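Local coordinates for sister chromatid cohesion protein (Chaetomium thermophilum, PDB 5T8V), which probably acts as a cohesin loader that binds chromatin, this chain being the C-terminal, HEAT-repeat part of the longer Scc2 protein, at residues A[1077-1082]-A[1148-1153]; A[1071-1076]-A[1141-1146]. One frame throughout, in Å; residues are numbered along the deposited sequence.

Contact 1 of 2, residues A[1077-1082]-A[1148-1153]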
# COMPACT_ATOMS: atom_id res chain seq x y z
N GLU A 1077 19.35 -5.23 -45.60
CA GLU A 1077 19.52 -6.68 -45.57
C GLU A 1077 20.99 -7.06 -45.69
O GLU A 1077 21.50 -7.87 -44.91
CB GLU A 1077 18.70 -7.32 -46.69
CG GLU A 1077 17.20 -7.10 -46.57
CD GLU A 1077 16.65 -7.62 -45.25
OE1 GLU A 1077 17.07 -8.72 -44.83
OE2 GLU A 1077 15.82 -6.92 -44.64
N PHE A 1078 21.68 -6.47 -46.67
CA PHE A 1078 23.09 -6.77 -46.87
C PHE A 1078 23.90 -6.54 -45.59
O PHE A 1078 24.61 -7.44 -45.12
CB PHE A 1078 23.65 -5.93 -48.01
CG PHE A 1078 25.15 -5.96 -48.12
CD1 PHE A 1078 25.83 -7.16 -48.15
CD2 PHE A 1078 25.87 -4.78 -48.21
CE1 PHE A 1078 27.21 -7.19 -48.25
CE2 PHE A 1078 27.25 -4.80 -48.31
CZ PHE A 1078 27.92 -6.00 -48.34
N LEU A 1079 23.79 -5.35 -45.01
CA LEU A 1079 24.59 -5.02 -43.84
C LEU A 1079 24.19 -5.87 -42.63
O LEU A 1079 25.06 -6.33 -41.87
CB LEU A 1079 24.46 -3.53 -43.52
CG LEU A 1079 25.07 -2.63 -44.60
CD1 LEU A 1079 24.50 -1.22 -44.51
CD2 LEU A 1079 26.58 -2.60 -44.48
N PHE A 1080 22.89 -6.09 -42.44
CA PHE A 1080 22.44 -6.90 -41.31
C PHE A 1080 23.01 -8.31 -41.40
O PHE A 1080 23.57 -8.83 -40.42
CB PHE A 1080 20.91 -6.93 -41.28
CG PHE A 1080 20.31 -5.79 -40.51
CD1 PHE A 1080 20.78 -4.50 -40.68
CD2 PHE A 1080 19.26 -6.01 -39.63
CE1 PHE A 1080 20.22 -3.45 -39.97
CE2 PHE A 1080 18.70 -4.97 -38.93
CZ PHE A 1080 19.18 -3.68 -39.10
N SER A 1081 22.88 -8.96 -42.56
CA SER A 1081 23.51 -10.26 -42.74
C SER A 1081 25.02 -10.17 -42.55
O SER A 1081 25.65 -11.13 -42.07
CB SER A 1081 23.17 -10.84 -44.11
OG SER A 1081 23.70 -10.03 -45.15
N GLU A 1082 25.62 -9.04 -42.92
CA GLU A 1082 27.04 -8.83 -42.66
C GLU A 1082 27.33 -8.71 -41.17
O GLU A 1082 28.50 -8.82 -40.77
CB GLU A 1082 27.53 -7.57 -43.38
CG GLU A 1082 27.77 -7.77 -44.87
CD GLU A 1082 29.07 -8.50 -45.15
OE1 GLU A 1082 30.12 -8.07 -44.61
OE2 GLU A 1082 29.05 -9.49 -45.90
N LEU A 1148 22.34 3.29 -40.93
CA LEU A 1148 23.53 3.92 -40.35
C LEU A 1148 23.93 3.25 -39.04
O LEU A 1148 25.12 3.14 -38.74
CB LEU A 1148 23.29 5.41 -40.13
CG LEU A 1148 23.93 6.30 -41.19
CD1 LEU A 1148 23.35 5.97 -42.54
CD2 LEU A 1148 23.71 7.77 -40.87
N ALA A 1149 22.95 2.83 -38.24
CA ALA A 1149 23.28 2.14 -37.00
C ALA A 1149 24.09 0.89 -37.27
O ALA A 1149 25.07 0.61 -36.57
CB ALA A 1149 22.00 1.80 -36.24
N SER A 1150 23.72 0.12 -38.30
CA SER A 1150 24.50 -1.04 -38.68
C SER A 1150 25.89 -0.63 -39.17
O SER A 1150 26.91 -1.17 -38.71
CB SER A 1150 23.76 -1.84 -39.76
OG SER A 1150 24.52 -2.96 -40.18
N ILE A 1151 25.94 0.33 -40.09
CA ILE A 1151 27.22 0.82 -40.60
C ILE A 1151 28.15 1.16 -39.46
O ILE A 1151 29.36 0.91 -39.53
CB ILE A 1151 26.99 2.04 -41.53
CG1 ILE A 1151 26.31 1.58 -42.83
CG2 ILE A 1151 28.31 2.76 -41.83
CD1 ILE A 1151 25.88 2.72 -43.73
N ASN A 1152 27.62 1.74 -38.38
CA ASN A 1152 28.45 2.18 -37.27
C ASN A 1152 28.81 1.02 -36.35
O ASN A 1152 29.95 0.93 -35.88
CB ASN A 1152 27.73 3.29 -36.49
CG ASN A 1152 28.61 3.91 -35.42
OD1 ASN A 1152 29.51 4.69 -35.72
ND2 ASN A 1152 28.33 3.57 -34.17
N ARG A 1153 27.86 0.13 -36.07
CA ARG A 1153 28.14 -1.02 -35.23
C ARG A 1153 29.22 -1.91 -35.84
O ARG A 1153 30.00 -2.53 -35.11
CB ARG A 1153 26.87 -1.84 -35.00
CG ARG A 1153 25.85 -1.17 -34.10
CD ARG A 1153 24.76 -2.14 -33.65
NE ARG A 1153 24.22 -2.93 -34.75
CZ ARG A 1153 23.24 -2.53 -35.56
NH1 ARG A 1153 22.68 -1.34 -35.41
NH2 ARG A 1153 22.82 -3.33 -36.53
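Leu1079 and Phe1080, neighbours on helix 1065-1086, both touch the small side chain of Ser1150 where helix 1139-1154 runs alongside, the short axes 9.6 Å apart and inclined by 34°. From its root outward, Leu1079 first lays CB 3.4 Å from Ser1150 OG. With CG anti to its own carbonyl carbon (chi1 -66°), the chain then carries CD1 past the serine to CG1 of Ile1151, at 3.7 Å; the leucine side chain also touches Val1147 and Gln1154 of helix 1139-1154. Phe1080 touches the serine from another side: its CE1 lies 3.9 Å from Ser1150 CB and 4.3 Å from NH2 of Arg1153, both placed obliquely to the ring, while the guanidinium presents its edge to the phenylalanine. Arg1153 folds back over its own helix, so that one guanidinium face covers CA of Ser1150 off-centre, toward the rim. Glu1083, one turn past Leu1079, bonds Ser1150 OG through OE2 and pairs with Arg1153 NH2 through OE1, and Gln1154 NE2 also bonds the serine hydroxyl. Mostly van der Waals packing thus joins the two segments directly, and the Glu1083 carboxylate holds both polar groups, which probably fixes the rotation of Ser1150 and the fold of Arg1153.

Contact 2 of 2, residues A[1071-1076]-A[1141-1146]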
# COMPACT_ATOMS: atom_id res chain seq x y z
N VAL A 1071 16.23 0.94 -52.36
CA VAL A 1071 17.67 0.81 -52.18
C VAL A 1071 18.02 0.61 -50.70
O VAL A 1071 18.84 -0.24 -50.35
CB VAL A 1071 18.39 2.04 -52.76
CG1 VAL A 1071 19.90 1.92 -52.61
CG2 VAL A 1071 18.01 2.24 -54.23
N LEU A 1072 17.40 1.41 -49.83
CA LEU A 1072 17.73 1.35 -48.41
C LEU A 1072 17.43 -0.03 -47.83
O LEU A 1072 18.17 -0.52 -46.97
CB LEU A 1072 16.97 2.43 -47.64
CG LEU A 1072 17.41 3.87 -47.87
CD1 LEU A 1072 16.45 4.83 -47.19
CD2 LEU A 1072 18.84 4.09 -47.38
N ARG A 1073 16.34 -0.66 -48.28
CA ARG A 1073 16.01 -1.99 -47.76
C ARG A 1073 17.04 -3.02 -48.19
O ARG A 1073 17.44 -3.88 -47.39
CB ARG A 1073 14.61 -2.39 -48.23
CG ARG A 1073 13.50 -1.61 -47.53
CD ARG A 1073 12.13 -1.94 -48.09
NE ARG A 1073 11.06 -1.33 -47.29
CZ ARG A 1073 9.77 -1.37 -47.61
NH1 ARG A 1073 9.37 -1.99 -48.71
NH2 ARG A 1073 8.88 -0.79 -46.82
N SER A 1074 17.50 -2.94 -49.44
CA SER A 1074 18.56 -3.83 -49.89
C SER A 1074 19.82 -3.65 -49.06
O SER A 1074 20.37 -4.62 -48.52
CB SER A 1074 18.85 -3.58 -51.37
OG SER A 1074 19.83 -4.48 -51.86
N LEU A 1075 20.29 -2.40 -48.94
CA LEU A 1075 21.48 -2.16 -48.12
C LEU A 1075 21.27 -2.64 -46.69
O LEU A 1075 22.22 -3.12 -46.05
CB LEU A 1075 21.82 -0.67 -48.13
CG LEU A 1075 22.07 -0.02 -49.50
CD1 LEU A 1075 22.49 1.43 -49.33
CD2 LEU A 1075 23.12 -0.79 -50.30
N LYS A 1076 20.05 -2.53 -46.17
CA LYS A 1076 19.78 -2.96 -44.80
C LYS A 1076 19.93 -4.47 -44.67
O LYS A 1076 20.55 -4.96 -43.72
CB LYS A 1076 18.37 -2.51 -44.38
CG LYS A 1076 18.01 -2.87 -42.95
CD LYS A 1076 16.61 -2.39 -42.60
CE LYS A 1076 15.66 -3.55 -42.34
NZ LYS A 1076 14.23 -3.13 -42.39
N ALA A 1141 12.85 7.85 -42.57
CA ALA A 1141 14.05 8.27 -41.86
C ALA A 1141 14.50 7.19 -40.89
O ALA A 1141 15.71 6.95 -40.74
CB ALA A 1141 13.80 9.58 -41.13
N PHE A 1142 13.55 6.52 -40.23
CA PHE A 1142 13.94 5.44 -39.32
C PHE A 1142 14.64 4.31 -40.05
O PHE A 1142 15.53 3.67 -39.49
CB PHE A 1142 12.74 4.88 -38.56
CG PHE A 1142 13.07 3.66 -37.76
CD1 PHE A 1142 13.91 3.75 -36.65
CD2 PHE A 1142 12.59 2.42 -38.12
CE1 PHE A 1142 14.23 2.63 -35.92
CE2 PHE A 1142 12.91 1.29 -37.39
CZ PHE A 1142 13.74 1.40 -36.28
N LEU A 1143 14.23 4.04 -41.30
CA LEU A 1143 14.94 3.05 -42.10
C LEU A 1143 16.37 3.52 -42.37
O LEU A 1143 17.33 2.75 -42.22
CB LEU A 1143 14.19 2.82 -43.41
CG LEU A 1143 14.81 1.80 -44.39
CD1 LEU A 1143 14.88 0.42 -43.76
CD2 LEU A 1143 14.01 1.76 -45.68
N ALA A 1144 16.53 4.79 -42.75
CA ALA A 1144 17.87 5.31 -43.00
C ALA A 1144 18.76 5.15 -41.77
O ALA A 1144 19.85 4.57 -41.85
CB ALA A 1144 17.79 6.78 -43.41
N VAL A 1145 18.32 5.66 -40.62
CA VAL A 1145 19.11 5.53 -39.40
C VAL A 1145 19.28 4.07 -39.02
O VAL A 1145 20.23 3.72 -38.32
CB VAL A 1145 18.47 6.31 -38.23
CG1 VAL A 1145 17.09 5.80 -37.94
CG2 VAL A 1145 19.34 6.23 -36.98
N GLU A 1146 18.36 3.20 -39.45
CA GLU A 1146 18.53 1.78 -39.19
C GLU A 1146 19.66 1.20 -40.02
O GLU A 1146 20.29 0.22 -39.61
CB GLU A 1146 17.22 1.04 -39.47
CG GLU A 1146 17.16 -0.37 -38.90
CD GLU A 1146 15.78 -0.99 -39.03
OE1 GLU A 1146 14.86 -0.29 -39.50
OE2 GLU A 1146 15.62 -2.17 -38.66
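Two helices of the HEAT-repeat array, 1065-1086 and 1139-1154, pack side by side here in nearly the same direction, their short axes 9.7 Å apart and 31° from parallel, with Leu1143 reaching across to Leu1072, Arg1073 and Lys1076. The leucine has CG anti to its backbone N (chi1 -180°), which sends both methyls toward the partner helix. CD2 meets CB of Leu1072 at 3.6 Å and CG of Arg1073 at 3.9 Å, while CD1 lies 3.5 Å from CD of Lys1076. Both basic chains run across Leu1143 at about a right angle, touching it mainly with their methylenes. Deeper in, CD1 of Leu1072 comes loosely to CB of Ala1144, 4.5 Å away, and both residues also rest on Ile1132 of helix 1115-1133. Lys1076 bends at its third torsion and touches Glu1146 as well as Leu1143, its CD 3.9 Å from the glutamate CD. NZ stops 4.1 Å from Glu1146 OE2, too far for a salt bridge. With an alanine at Lys1076, Leu1143 CD1 is likely to lose its methylene neighbour and Glu1146 the positive charge near it. The interface is therefore mostly hydrocarbon, that of the lysine and arginine stems included, and opposite charges at its partly exposed border are likely to add a modest attraction.

Overall arrangement
Contacts 1 and 2 are successive parts of one helix pair: both join helix 1065-1086 to helix 1139-1154, and their centres lie 9 Å apart. Because the helices run in similar directions, 1071-1076 faces 1141-1146 and the following turns, 1077-1082, face 1148-1153. Phe1080 bridges the two, its CE1 3.7 Å from the backbone O of Glu1146. Helix 1115-1133 backs both contacts, Thr1122 touching Ile1151 of contact 1 and Ile1129 touching Leu1072 of contact 2. More of the touching residues are buried in contact 1, although contact 2 buries more surface between its segments. The centre of each contact lies about 48 Å from the centre of the elongated chain, and both serve as interhelical packing within the solenoid.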